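Local coordinates for PBP domain-containing protein (Vibrio parahaemolyticus, PDB 3MUQ), which is of unknown function but has the fold of periplasmic binding proteins and probably binds a small ligand outside the inner membrane, at residues 32-37 with 212-217; 106-111 with 116-121. All blocks are in the same frame, centred on the assembly; numbering follows the deposited sequence.

The chain reaches contact 1 first, where helix 20-32 gives way to strand 35-41. Residues 32-37 meet helix 213-224 there, which arrives near the C terminus and closes a loop of 174 intervening residues. Contact 2 forms and finishes wholly within that loop: after helix 104-113 a short turn leads into strand 118-120, which packs against the helix. The two contacts therefore nest and do not cross. They lie on opposite sides of the chain's centre. The centres of contacts 1 and 2 are about 41 Å apart, and the two do not touch. Contact 1 joins early and late parts of the chain beside the large mixed sheet; contact 2 joins a helix to the small parallel sheet of 118-120 and 147-149.

Contact 1: residues 32-37 with 212-217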
loop_
_atom_site.group_PDB
_atom_site.type_symbol
_atom_site.label_atom_id
_atom_site.label_comp_id
_atom_site.label_asym_id
_atom_site.label_seq_id
_atom_site.Cartn_x
_atom_site.Cartn_y
_atom_site.Cartn_z
ATOM N N THR A 32 -9.425 10.102 -15.146
ATOM C CA THR A 32 -10.199 11.147 -14.481
ATOM C C THR A 32 -10.338 12.472 -15.233
ATOM O O THR A 32 -11.213 13.263 -14.919
ATOM C CB THR A 32 -9.593 11.477 -13.114
ATOM O OG1 THR A 32 -8.305 12.069 -13.310
ATOM C CG2 THR A 32 -9.456 10.216 -12.280
ATOM N N GLY A 33 -9.466 12.716 -16.198
ATOM C CA GLY A 33 -9.428 13.997 -16.871
ATOM C C GLY A 33 -8.606 15.055 -16.143
ATOM O O GLY A 33 -8.481 16.178 -16.629
ATOM N N TYR A 34 -8.048 14.728 -14.979
ATOM C CA TYR A 34 -7.221 15.713 -14.287
ATOM C C TYR A 34 -5.815 15.706 -14.859
ATOM O O TYR A 34 -5.283 14.646 -15.206
ATOM C CB TYR A 34 -7.151 15.447 -12.785
ATOM C CG TYR A 34 -8.411 15.769 -12.007
ATOM C CD1 TYR A 34 -8.818 17.086 -11.789
ATOM C CD2 TYR A 34 -9.176 14.752 -11.479
ATOM C CE1 TYR A 34 -9.971 17.358 -11.065
ATOM C CE2 TYR A 34 -10.311 15.012 -10.769
ATOM C CZ TYR A 34 -10.709 16.304 -10.559
ATOM O OH TYR A 34 -11.856 16.507 -9.826
ATOM N N LYS A 35 -5.211 16.887 -14.941
ATOM C CA LYS A 35 -3.814 17.005 -15.352
ATOM C C LYS A 35 -2.930 17.378 -14.167
ATOM O O LYS A 35 -3.135 18.404 -13.530
ATOM C CB LYS A 35 -3.673 18.062 -16.445
ATOM C CG LYS A 35 -4.378 17.714 -17.747
ATOM C CD LYS A 35 -4.310 18.878 -18.725
ATOM C CE LYS A 35 -4.734 18.457 -20.116
ATOM N NZ LYS A 35 -3.824 17.391 -20.625
ATOM N N VAL A 36 -1.940 16.548 -13.871
ATOM C CA VAL A 36 -1.047 16.805 -12.739
ATOM C C VAL A 36 0.250 17.496 -13.176
ATOM O O VAL A 36 0.984 16.961 -14.000
ATOM C CB VAL A 36 -0.726 15.485 -11.983
ATOM C CG1 VAL A 36 0.270 15.712 -10.845
ATOM C CG2 VAL A 36 -2.005 14.860 -11.454
ATOM N N ASP A 37 0.516 18.690 -12.645
ATOM C CA ASP A 37 1.828 19.336 -12.826
ATOM C C ASP A 37 2.719 18.960 -11.647
ATOM O O ASP A 37 2.330 19.123 -10.493
ATOM C CB ASP A 37 1.729 20.869 -12.874
ATOM C CG ASP A 37 0.975 21.386 -14.101
ATOM O OD1 ASP A 37 0.885 20.667 -15.121
ATOM O OD2 ASP A 37 0.480 22.533 -14.040
ATOM N N ASN A 212 -6.917 23.459 -5.269
ATOM C CA ASN A 212 -7.747 22.476 -5.932
ATOM C C ASN A 212 -7.848 21.201 -5.094
ATOM O O ASN A 212 -7.213 20.188 -5.389
ATOM C CB ASN A 212 -7.207 22.185 -7.330
ATOM C CG ASN A 212 -8.124 21.270 -8.125
ATOM O OD1 ASN A 212 -9.220 20.935 -7.675
ATOM N ND2 ASN A 212 -7.679 20.869 -9.319
ATOM N N TYR A 213 -8.661 21.274 -4.048
ATOM C CA TYR A 213 -8.805 20.177 -3.103
ATOM C C TYR A 213 -9.508 18.989 -3.753
ATOM O O TYR A 213 -9.162 17.831 -3.503
ATOM C CB TYR A 213 -9.571 20.639 -1.869
ATOM C CG TYR A 213 -9.812 19.535 -0.865
ATOM C CD1 TYR A 213 -8.818 19.153 0.017
ATOM C CD2 TYR A 213 -11.032 18.880 -0.798
ATOM C CE1 TYR A 213 -9.026 18.150 0.934
ATOM C CE2 TYR A 213 -11.250 17.858 0.127
ATOM C CZ TYR A 213 -10.243 17.507 0.988
ATOM O OH TYR A 213 -10.436 16.507 1.918
ATOM N N GLN A 214 -10.482 19.288 -4.604
ATOM C CA GLN A 214 -11.251 18.251 -5.266
ATOM C C GLN A 214 -10.346 17.403 -6.142
ATOM O O GLN A 214 -10.395 16.178 -6.090
ATOM C CB GLN A 214 -12.366 18.859 -6.110
ATOM C CG GLN A 214 -13.149 17.824 -6.896
ATOM C CD GLN A 214 -14.390 18.402 -7.564
ATOM O OE1 GLN A 214 -14.358 19.505 -8.115
ATOM N NE2 GLN A 214 -15.493 17.653 -7.517
ATOM N N GLY A 215 -9.528 18.060 -6.955
ATOM C CA GLY A 215 -8.599 17.351 -7.809
ATOM C C GLY A 215 -7.519 16.629 -7.017
ATOM O O GLY A 215 -7.142 15.502 -7.352
ATOM N N ALA A 216 -7.009 17.278 -5.974
ATOM C CA ALA A 216 -5.967 16.674 -5.136
ATOM C C ALA A 216 -6.499 15.443 -4.399
ATOM O O ALA A 216 -5.843 14.396 -4.332
ATOM C CB ALA A 216 -5.400 17.710 -4.133
ATOM N N LYS A 217 -7.689 15.548 -3.833
ATOM C CA LYS A 217 -8.251 14.373 -3.184
ATOM C C LYS A 217 -8.573 13.240 -4.182
ATOM O O LYS A 217 -8.416 12.065 -3.863
ATOM C CB LYS A 217 -9.468 14.716 -2.322
ATOM C CG LYS A 217 -9.903 13.492 -1.508
ATOM C CD LYS A 217 -10.907 13.825 -0.438
ATOM C CE LYS A 217 -11.285 12.568 0.355
ATOM N NZ LYS A 217 -12.000 11.585 -0.507
#
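Tyr34 turns its CG anti to its own carbonyl carbon (chi1 -73°), and this carries the ring across to the first turn of helix 213-224. Gln214 starts the other way, with CG anti to the backbone N (chi1 176°), and its extended chain runs past the phenol. The two side chains cross at about a right angle, and Tyr34 OH comes to 3.5 Å from Gln214 CG. The main touch is a CH-pi contact. Gly215 CA lies over one face of the Tyr34 ring, 3.8 Å from its centroid and offset toward the rim. Its nearest ring atom is Tyr34 CE1, at 3.5 Å. Gly215 has no side chain, which lets its backbone come this close to the ring face.

Asn212 is the N-cap of the helix: its OD1 accepts from Gly215 N at 3.0 Å. The donor sits well above the carbonyl plane, 56° out of it. Asn212 ND2 also donates to His6 O, so the same amide ties the helix start to strand 6-12. This strand pairs in parallel with 35-41, as in the open alpha/beta sheets of periplasmic binding proteins. An ST turn precedes Tyr34. Tyr34 N donates to Thr32 OG1 at 3.1 Å, just where helix 20-32 ends and Gly33 takes a positive phi. Val7 of strand 6-12 and Phe28 of helix 20-32 also touch Tyr34.

Contact 2: residues 106-111 with 116-121; sequences DVFKEI and ATFISR
The Phe118 ring meets Ile111 at its edge, near the ring plane, where Ile111 CD1 comes to 4.0 Å from Phe118 CD1. A second aromatic, Phe108, approaches the same ring obliquely. The centroids of the Phe108 and Phe118 rings are 5.7 Å apart and their planes are inclined at 59°, which makes the pair neither a stack nor edge-to-face. Its closest approach is between Phe108 CZ and Phe118 CZ, at 4.3 Å.

Both branches of Ile111 take part. CG1 lies beside the backbone N and leads to CD1 at the ring edge. CG2, anti to that N, reaches Phe118 CB at 4.1 Å. It also reaches Ala116, with Ile111 CG2 4.2 Å from Ala116 CB. With its CG anti to the backbone N (chi1 -173°), Phe118 extends its ring from the strand toward the helix, where the CD1 side meets Ile111. The two side chains cross at about a right angle.

The backbone closes the turn between the segments. Ala116 N donates to Ile111 O at 3.1 Å, with an N-H...O angle of 149°. The donor lies in the carbonyl plane.

This is a helix-to-strand connection: helix 104-113 ends, the chain turns, and strand 118-120 enters a two-stranded parallel sheet with 147-149. Backbone bonds from Phe118 to Gly146 and Arg148 fix the strand on that side. Trp135 of helix 126-138 meets Phe108, and Tyr167 touches Ile111, so the apolar group continues beyond the two segments.

Between the helix and strand, the side chains meet through carbon atoms alone. Their association is therefore probably hydrophobic in the main, with the single backbone bond adding a directional link where the chain turns.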
loop_
_atom_site.group_PDB
_atom_site.type_symbol
_atom_site.label_atom_id
_atom_site.label_comp_id
_atom_site.label_asym_id
_atom_site.label_seq_id
_atom_site.Cartn_x
_atom_site.Cartn_y
_atom_site.Cartn_z
ATOM N N ASP A 106 29.270 3.439 2.497
ATOM C CA ASP A 106 30.486 2.676 2.779
ATOM C C ASP A 106 30.472 1.324 2.060
ATOM O O ASP A 106 31.489 0.878 1.506
ATOM C CB ASP A 106 30.660 2.452 4.285
ATOM C CG ASP A 106 30.992 3.733 5.027
ATOM O OD1 ASP A 106 31.428 4.706 4.365
ATOM O OD2 ASP A 106 30.811 3.769 6.268
ATOM N N VAL A 107 29.318 0.670 2.071
ATOM C CA VAL A 107 29.185 -0.613 1.400
ATOM C C VAL A 107 29.478 -0.487 -0.103
ATOM O O VAL A 107 30.276 -1.249 -0.654
ATOM C CB VAL A 107 27.798 -1.270 1.645
ATOM C CG1 VAL A 107 27.649 -2.495 0.780
ATOM C CG2 VAL A 107 27.622 -1.639 3.136
ATOM N N PHE A 108 28.854 0.479 -0.766
ATOM C CA PHE A 108 29.106 0.677 -2.197
ATOM C C PHE A 108 30.580 0.977 -2.487
ATOM O O PHE A 108 31.189 0.354 -3.355
ATOM C CB PHE A 108 28.187 1.760 -2.776
ATOM C CG PHE A 108 26.823 1.248 -3.168
ATOM C CD1 PHE A 108 26.093 0.450 -2.300
ATOM C CD2 PHE A 108 26.270 1.562 -4.404
ATOM C CE1 PHE A 108 24.833 -0.028 -2.661
ATOM C CE2 PHE A 108 25.012 1.100 -4.770
ATOM C CZ PHE A 108 24.296 0.302 -3.905
ATOM N N LYS A 109 31.162 1.897 -1.725
ATOM C CA LYS A 109 32.554 2.276 -1.930
ATOM C C LYS A 109 33.484 1.076 -1.780
ATOM O O LYS A 109 34.401 0.890 -2.578
ATOM C CB LYS A 109 32.956 3.375 -0.944
ATOM C CG LYS A 109 32.313 4.713 -1.227
ATOM C CD LYS A 109 32.477 5.686 -0.071
ATOM C CE LYS A 109 31.647 6.940 -0.307
ATOM N NZ LYS A 109 31.651 7.855 0.866
ATOM N N GLU A 110 33.231 0.271 -0.750
ATOM C CA GLU A 110 34.041 -0.897 -0.435
ATOM C C GLU A 110 33.952 -1.943 -1.557
ATOM O O GLU A 110 34.952 -2.525 -1.971
ATOM C CB GLU A 110 33.553 -1.487 0.892
ATOM C CG GLU A 110 34.494 -2.445 1.598
ATOM C CD GLU A 110 34.430 -2.289 3.117
ATOM O OE1 GLU A 110 34.775 -3.256 3.838
ATOM O OE2 GLU A 110 34.036 -1.194 3.588
ATOM N N ILE A 111 32.740 -2.193 -2.036
ATOM C CA ILE A 111 32.538 -3.126 -3.142
ATOM C C ILE A 111 33.320 -2.665 -4.377
ATOM O O ILE A 111 34.029 -3.453 -5.031
ATOM C CB ILE A 111 31.036 -3.268 -3.468
ATOM C CG1 ILE A 111 30.360 -4.147 -2.398
ATOM C CG2 ILE A 111 30.841 -3.841 -4.863
ATOM C CD1 ILE A 111 28.857 -4.365 -2.604
ATOM N N ALA A 116 34.889 -6.207 -6.114
ATOM C CA ALA A 116 34.006 -7.352 -5.919
ATOM C C ALA A 116 32.977 -7.411 -7.043
ATOM O O ALA A 116 32.746 -6.431 -7.745
ATOM C CB ALA A 116 33.296 -7.237 -4.580
ATOM N N THR A 117 32.345 -8.557 -7.220
ATOM C CA THR A 117 31.330 -8.666 -8.254
ATOM C C THR A 117 30.021 -7.995 -7.801
ATOM O O THR A 117 29.552 -8.215 -6.681
ATOM C CB THR A 117 31.120 -10.138 -8.677
ATOM O OG1 THR A 117 32.307 -10.604 -9.336
ATOM C CG2 THR A 117 29.932 -10.275 -9.635
ATOM N N PHE A 118 29.457 -7.147 -8.667
ATOM C CA PHE A 118 28.202 -6.453 -8.360
ATOM C C PHE A 118 27.265 -6.489 -9.555
ATOM O O PHE A 118 27.628 -6.082 -10.657
ATOM C CB PHE A 118 28.455 -4.997 -7.955
ATOM C CG PHE A 118 27.228 -4.298 -7.464
ATOM C CD1 PHE A 118 26.947 -4.238 -6.102
ATOM C CD2 PHE A 118 26.333 -3.729 -8.365
ATOM C CE1 PHE A 118 25.805 -3.615 -5.656
ATOM C CE2 PHE A 118 25.189 -3.108 -7.921
ATOM C CZ PHE A 118 24.924 -3.046 -6.567
ATOM N N ILE A 119 26.062 -6.996 -9.342
ATOM C CA ILE A 119 25.115 -7.127 -10.438
ATOM C C ILE A 119 24.097 -5.993 -10.369
ATOM O O ILE A 119 23.388 -5.849 -9.370
ATOM C CB ILE A 119 24.359 -8.472 -10.381
ATOM C CG1 ILE A 119 25.335 -9.639 -10.117
ATOM C CG2 ILE A 119 23.526 -8.669 -11.666
ATOM C CD1 ILE A 119 26.520 -9.696 -11.076
ATOM N N SER A 120 24.024 -5.194 -11.428
ATOM C CA SER A 120 23.005 -4.156 -11.515
ATOM C C SER A 120 21.905 -4.602 -12.481
ATOM O O SER A 120 22.176 -5.269 -13.479
ATOM C CB SER A 120 23.616 -2.839 -11.987
ATOM O OG SER A 120 22.588 -1.948 -12.386
ATOM N N ARG A 121 20.664 -4.240 -12.177
ATOM C CA ARG A 121 19.555 -4.488 -13.085
ATOM C C ARG A 121 19.779 -3.779 -14.430
ATOM O O ARG A 121 19.445 -4.325 -15.479
ATOM C CB ARG A 121 18.246 -4.039 -12.438
ATOM C CG ARG A 121 17.866 -4.899 -11.241
ATOM C CD ARG A 121 16.523 -4.503 -10.670
ATOM N NE ARG A 121 15.469 -4.462 -11.681
ATOM C CZ ARG A 121 14.177 -4.326 -11.383
ATOM N NH1 ARG A 121 13.796 -4.254 -10.109
ATOM N NH2 ARG A 121 13.267 -4.281 -12.346
#